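PDB 5ZQA: Lmo2812 protein, which probably acts as a serine-type D-Ala-D-Ala carboxypeptidase of the S11 family, a penicillin-binding protein that trims peptidoglycan in the bacterial cell wall. Local coordinates for residues A[36-41]-A[266-271]; A[150-155]-A[178-183]. All blocks are in the same frame, centred on the assembly; numbering follows the deposited sequence.

Contact 1 (A[36-41]-A[266-271]); sequences NAAAVY and EKLMEV
V40 and L268 carry this helix-on-sheet contact, in which the C-terminal helix 258-272 packs on one face of the five-stranded antiparallel sheet of the penicillin-binding fold. Strand 37-41 and the helix segment 266-271 run in roughly the same direction, their axes 8.4 Å apart and crossing at -32°. The close-packed part lies around L268. Its side chain slides past that of V40 in the opposite direction, V40 CG1 meeting L268 CD2 at 4.0 Å, while the other methyl, CD1, reaches back along the strand to A38 CB at 4.2 Å. A39 turns its own methyl to the far face of the sheet, yet its carbonyl oxygen still touches L268 CD1 at 3.8 Å. With V252 of strand 246-255 and Y50 of strand 48-52 also against it, L268 sits over three neighbouring strands.

Toward the end of the helix the fit thins out. V271, partly exposed, adds one methyl contact, CG1 to V40 CG1 at 4.1 Å, and P29 from the N-terminal loop touches it as well. K267, one turn earlier, and E270 belong to the exposed side of the helix; K267 NZ hydrogen-bonds to the carbonyl oxygen of Y32. No hydrogen bond joins the two segments, and their cohesion is apolar packing.

V40 holds CG1 between its backbone N and carbonyl carbon (chi1 58°), which brings this methyl against the helix backbone, where V40 CG1 rests 3.6 Å from L268 O.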
loop_
_atom_site.group_PDB
_atom_site.type_symbol
_atom_site.label_atom_id
_atom_site.label_comp_id
_atom_site.label_asym_id
_atom_site.label_seq_id
_atom_site.Cartn_x
_atom_site.Cartn_y
_atom_site.Cartn_z
ATOM N N ASN A 36 -7.151 9.451 -12.664
ATOM C CA ASN A 36 -7.347 8.932 -14.009
ATOM C C ASN A 36 -7.867 7.497 -14.023
ATOM O O ASN A 36 -8.475 7.072 -15.004
ATOM C CB ASN A 36 -6.049 9.070 -14.795
ATOM C CG ASN A 36 -5.795 10.515 -15.200
ATOM O OD1 ASN A 36 -6.693 11.177 -15.726
ATOM N ND2 ASN A 36 -4.597 11.022 -14.925
ATOM N N ALA A 37 -7.671 6.766 -12.929
ATOM C CA ALA A 37 -8.325 5.469 -12.745
ATOM C C ALA A 37 -8.806 5.389 -11.310
ATOM O O ALA A 37 -8.085 5.780 -10.391
ATOM C CB ALA A 37 -7.384 4.314 -13.053
ATOM N N ALA A 38 -10.026 4.914 -11.113
ATOM C CA ALA A 38 -10.581 4.864 -9.768
ATOM C C ALA A 38 -11.680 3.838 -9.665
ATOM O O ALA A 38 -12.332 3.508 -10.658
ATOM C CB ALA A 38 -11.101 6.215 -9.363
ATOM N N ALA A 39 -11.898 3.345 -8.454
ATOM C CA ALA A 39 -12.953 2.373 -8.226
ATOM C C ALA A 39 -13.236 2.234 -6.743
ATOM O O ALA A 39 -12.410 2.598 -5.900
ATOM C CB ALA A 39 -12.575 1.005 -8.832
ATOM N N VAL A 40 -14.413 1.717 -6.420
ATOM C CA VAL A 40 -14.677 1.300 -5.051
ATOM C C VAL A 40 -15.475 0.007 -5.128
ATOM O O VAL A 40 -16.343 -0.152 -6.002
ATOM C CB VAL A 40 -15.391 2.420 -4.217
ATOM C CG1 VAL A 40 -16.736 2.865 -4.851
ATOM C CG2 VAL A 40 -15.551 1.991 -2.754
ATOM N N TYR A 41 -15.117 -0.929 -4.253
ATOM C CA TYR A 41 -15.660 -2.286 -4.270
ATOM C C TYR A 41 -16.167 -2.713 -2.901
ATOM O O TYR A 41 -15.609 -2.339 -1.873
ATOM C CB TYR A 41 -14.597 -3.302 -4.718
ATOM C CG TYR A 41 -13.958 -3.044 -6.068
ATOM C CD1 TYR A 41 -12.837 -2.238 -6.174
ATOM C CD2 TYR A 41 -14.466 -3.618 -7.232
ATOM C CE1 TYR A 41 -12.236 -1.997 -7.382
ATOM C CE2 TYR A 41 -13.878 -3.371 -8.460
ATOM C CZ TYR A 41 -12.757 -2.561 -8.532
ATOM O OH TYR A 41 -12.168 -2.313 -9.753
ATOM N N GLU A 266 -13.069 10.563 -0.693
ATOM C CA GLU A 266 -14.310 10.932 0.001
ATOM C C GLU A 266 -15.536 10.614 -0.857
ATOM O O GLU A 266 -16.517 10.060 -0.363
ATOM C CB GLU A 266 -14.320 12.415 0.376
ATOM C CG GLU A 266 -13.377 12.792 1.501
ATOM C CD GLU A 266 -13.479 14.273 1.844
ATOM O OE1 GLU A 266 -14.509 14.686 2.419
ATOM O OE2 GLU A 266 -12.540 15.028 1.519
ATOM N N LYS A 267 -15.469 10.967 -2.136
ATOM C CA LYS A 267 -16.567 10.710 -3.061
ATOM C C LYS A 267 -16.811 9.213 -3.237
ATOM O O LYS A 267 -17.954 8.762 -3.286
ATOM C CB LYS A 267 -16.276 11.362 -4.406
ATOM C CG LYS A 267 -16.376 12.877 -4.373
ATOM C CD LYS A 267 -15.955 13.436 -5.706
ATOM C CE LYS A 267 -16.052 14.954 -5.742
ATOM N NZ LYS A 267 -15.345 15.444 -6.957
ATOM N N LEU A 268 -15.729 8.440 -3.311
ATOM C CA LEU A 268 -15.856 6.995 -3.496
ATOM C C LEU A 268 -16.427 6.321 -2.253
ATOM O O LEU A 268 -17.234 5.384 -2.361
ATOM C CB LEU A 268 -14.496 6.374 -3.858
ATOM C CG LEU A 268 -13.966 6.752 -5.246
ATOM C CD1 LEU A 268 -12.501 6.374 -5.365
ATOM C CD2 LEU A 268 -14.774 6.060 -6.340
ATOM N N MET A 269 -16.031 6.798 -1.074
ATOM C CA MET A 269 -16.543 6.227 0.166
ATOM C C MET A 269 -18.040 6.523 0.309
ATOM O O MET A 269 -18.795 5.672 0.790
ATOM C CB MET A 269 -15.744 6.754 1.369
ATOM C CG MET A 269 -14.352 6.117 1.504
ATOM S SD MET A 269 -14.488 4.316 1.671
ATOM C CE MET A 269 -12.767 3.793 1.666
ATOM N N GLU A 270 -18.468 7.701 -0.144
ATOM C CA GLU A 270 -19.896 8.047 -0.156
ATOM C C GLU A 270 -20.689 7.067 -1.027
ATOM O O GLU A 270 -21.757 6.591 -0.636
ATOM C CB GLU A 270 -20.108 9.486 -0.651
ATOM C CG GLU A 270 -21.572 9.915 -0.685
ATOM C CD GLU A 270 -21.746 11.425 -0.685
ATOM O OE1 GLU A 270 -21.020 12.113 0.064
ATOM O OE2 GLU A 270 -22.618 11.922 -1.430
ATOM N N VAL A 271 -20.161 6.763 -2.206
ATOM C CA VAL A 271 -20.768 5.764 -3.086
ATOM C C VAL A 271 -20.746 4.388 -2.437
ATOM O O VAL A 271 -21.739 3.643 -2.476
ATOM C CB VAL A 271 -20.029 5.707 -4.445
ATOM C CG1 VAL A 271 -20.505 4.518 -5.282
ATOM C CG2 VAL A 271 -20.255 7.005 -5.191
#

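Contact 2 (A[150-155]-A[178-183]); sequences LGMSSK and LFLLSS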
loop_
_atom_site.group_PDB
_atom_site.type_symbol
_atom_site.label_atom_id
_atom_site.label_comp_id
_atom_site.label_asym_id
_atom_site.label_seq_id
_atom_site.Cartn_x
_atom_site.Cartn_y
_atom_site.Cartn_z
ATOM N N LEU A 150 -2.341 -15.616 -5.449
ATOM C CA LEU A 150 -3.515 -14.963 -4.884
ATOM C C LEU A 150 -4.637 -14.739 -5.883
ATOM O O LEU A 150 -5.761 -14.432 -5.490
ATOM C CB LEU A 150 -3.130 -13.621 -4.281
ATOM C CG LEU A 150 -2.335 -13.739 -2.991
ATOM C CD1 LEU A 150 -2.183 -12.357 -2.358
ATOM C CD2 LEU A 150 -2.990 -14.736 -2.042
ATOM N N GLY A 151 -4.322 -14.866 -7.167
ATOM C CA GLY A 151 -5.322 -14.728 -8.211
ATOM C C GLY A 151 -5.306 -13.412 -8.970
ATOM O O GLY A 151 -6.253 -13.117 -9.709
ATOM N N MET A 152 -4.252 -12.612 -8.806
ATOM C CA MET A 152 -4.166 -11.351 -9.536
ATOM C C MET A 152 -3.922 -11.621 -11.022
ATOM O O MET A 152 -3.413 -12.679 -11.397
ATOM C CB MET A 152 -3.071 -10.452 -8.961
ATOM C CG MET A 152 -3.283 -10.098 -7.498
ATOM S SD MET A 152 -1.943 -9.089 -6.819
ATOM C CE MET A 152 -2.246 -7.502 -7.576
ATOM N N SER A 153 -4.280 -10.661 -11.866
ATOM C CA SER A 153 -4.230 -10.873 -13.310
ATOM C C SER A 153 -2.830 -10.668 -13.885
ATOM O O SER A 153 -1.908 -10.199 -13.204
ATOM C CB SER A 153 -5.214 -9.945 -14.031
ATOM O OG SER A 153 -4.628 -8.671 -14.248
ATOM N N SER A 154 -2.686 -11.001 -15.161
ATOM C CA SER A 154 -1.420 -10.819 -15.850
ATOM C C SER A 154 -1.076 -9.352 -16.097
ATOM O O SER A 154 0.009 -9.045 -16.591
ATOM C CB SER A 154 -1.439 -11.563 -17.183
ATOM O OG SER A 154 -2.417 -11.001 -18.039
ATOM N N LYS A 155 -1.975 -8.435 -15.739
ATOM C CA LYS A 155 -1.679 -7.020 -15.917
ATOM C C LYS A 155 -0.830 -6.450 -14.785
ATOM O O LYS A 155 -0.324 -5.328 -14.893
ATOM C CB LYS A 155 -2.968 -6.209 -16.047
ATOM C CG LYS A 155 -3.690 -6.481 -17.345
ATOM C CD LYS A 155 -4.964 -5.669 -17.460
ATOM C CE LYS A 155 -5.677 -5.981 -18.769
ATOM N NZ LYS A 155 -6.887 -5.129 -18.964
ATOM N N LEU A 178 -5.588 -4.348 -7.715
ATOM C CA LEU A 178 -5.276 -3.728 -6.431
ATOM C C LEU A 178 -6.375 -4.010 -5.394
ATOM O O LEU A 178 -6.074 -4.202 -4.212
ATOM C CB LEU A 178 -5.047 -2.221 -6.610
ATOM C CG LEU A 178 -3.761 -1.872 -7.360
ATOM C CD1 LEU A 178 -3.770 -0.403 -7.706
ATOM C CD2 LEU A 178 -2.520 -2.238 -6.542
ATOM N N PHE A 179 -7.633 -4.058 -5.829
ATOM C CA PHE A 179 -8.706 -4.477 -4.937
ATOM C C PHE A 179 -8.466 -5.892 -4.411
ATOM O O PHE A 179 -8.623 -6.147 -3.223
ATOM C CB PHE A 179 -10.065 -4.408 -5.647
ATOM C CG PHE A 179 -11.159 -5.149 -4.925
ATOM C CD1 PHE A 179 -11.498 -4.812 -3.618
ATOM C CD2 PHE A 179 -11.835 -6.180 -5.542
ATOM C CE1 PHE A 179 -12.487 -5.489 -2.938
ATOM C CE2 PHE A 179 -12.844 -6.871 -4.865
ATOM C CZ PHE A 179 -13.167 -6.519 -3.562
ATOM N N LEU A 180 -8.084 -6.802 -5.304
ATOM C CA LEU A 180 -7.846 -8.189 -4.921
ATOM C C LEU A 180 -6.693 -8.291 -3.930
ATOM O O LEU A 180 -6.800 -8.992 -2.922
ATOM C CB LEU A 180 -7.556 -9.041 -6.158
ATOM C CG LEU A 180 -7.348 -10.534 -5.893
ATOM C CD1 LEU A 180 -8.456 -11.113 -5.012
ATOM C CD2 LEU A 180 -7.289 -11.270 -7.205
ATOM N N LEU A 181 -5.592 -7.604 -4.215
ATOM C CA LEU A 181 -4.452 -7.634 -3.305
ATOM C C LEU A 181 -4.827 -7.093 -1.932
ATOM O O LEU A 181 -4.504 -7.690 -0.904
ATOM C CB LEU A 181 -3.292 -6.835 -3.882
ATOM C CG LEU A 181 -2.105 -6.617 -2.954
ATOM C CD1 LEU A 181 -1.533 -7.937 -2.457
ATOM C CD2 LEU A 181 -1.053 -5.764 -3.651
ATOM N N SER A 182 -5.517 -5.961 -1.922
ATOM C CA SER A 182 -5.881 -5.314 -0.669
ATOM C C SER A 182 -6.864 -6.171 0.125
ATOM O O SER A 182 -6.742 -6.293 1.340
ATOM C CB SER A 182 -6.477 -3.928 -0.944
ATOM O OG SER A 182 -5.522 -3.103 -1.599
ATOM N N SER A 183 -7.838 -6.755 -0.566
ATOM C CA SER A 183 -8.832 -7.603 0.090
ATOM C C SER A 183 -8.170 -8.851 0.681
ATOM O O SER A 183 -8.456 -9.230 1.820
ATOM C CB SER A 183 -9.943 -7.975 -0.901
ATOM O OG SER A 183 -9.466 -8.833 -1.914
#
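M152 and L180 meet obliquely where the chain leaves helix 139-150 and passes along helix 175-188. The turn is a Schellman motif: G151 leaves the helix with positive phi (103°), and the backbone then runs close to L180. That leucine points at it from the facing helix. With CG of L180 anti to the backbone N (chi1 -177°), the side chain reaches toward the turn, and chi2 puts CD2 against it, 3.3 Å from G151 O. The same L180 CD2 lies 4.2 Å from M152 CG. One methyl thus covers the peptide linking G151 to M152 and the start of the methionine side chain.

M152 leaves its backbone at a slant to the helix, extends through chi2, then bends at chi3 (73°). The bend lays its thioether end across L181, with both SD and CE 3.9 Å from L181 CB. The two side chains cross rather than run alongside one another. M152 therefore spans two consecutive helix residues, its CG against L180 and its tip against L181. L150, at the other side of the turn, makes a looser approach, CD1 to L181 CD1 at 4.5 Å; F70 of helix 65-77 also touches L150, and M67 of that helix packs on L181.

Beyond M152, S153 OG accepts a bond from K155 N in an ST turn and also hydrogen-bonds to D177 OD2, a second tie to helix 175-188. L150 lies about 7 Å from E74 and 8 Å from H189, side chain to side chain; H189 binds magnesium here, E74 in another structure of this protein. Across the two segments themselves there is no hydrogen bond: methyl and methylene groups and a thioether meet one another and a peptide, so the fit depends on shape and dispersion forces.

Overall arrangement
Contact 1 lies on one face of the central sheet; contact 2 lies beyond helix 175-188, which packs on the other face. Their centres are about 18 Å apart, and Y41 bridges them: from the strand of contact 1 it reaches helix 175-188, where its ring stacks on F179 of contact 2's helix segment. Contact 1 is the more fully enclosed, four of its five touching residues being buried, and joins a sheet strand to the C-terminal helix 258-272. Contact 2 is only partly buried and ties a loop to a helix, with exposed G151 at its margin. Both lack hydrogen bonds across their segments, but contact 1 sets aliphatic side chains against one another and backbone carbonyls, whereas contact 2 adds a methionine and a backbone turn to its leucines.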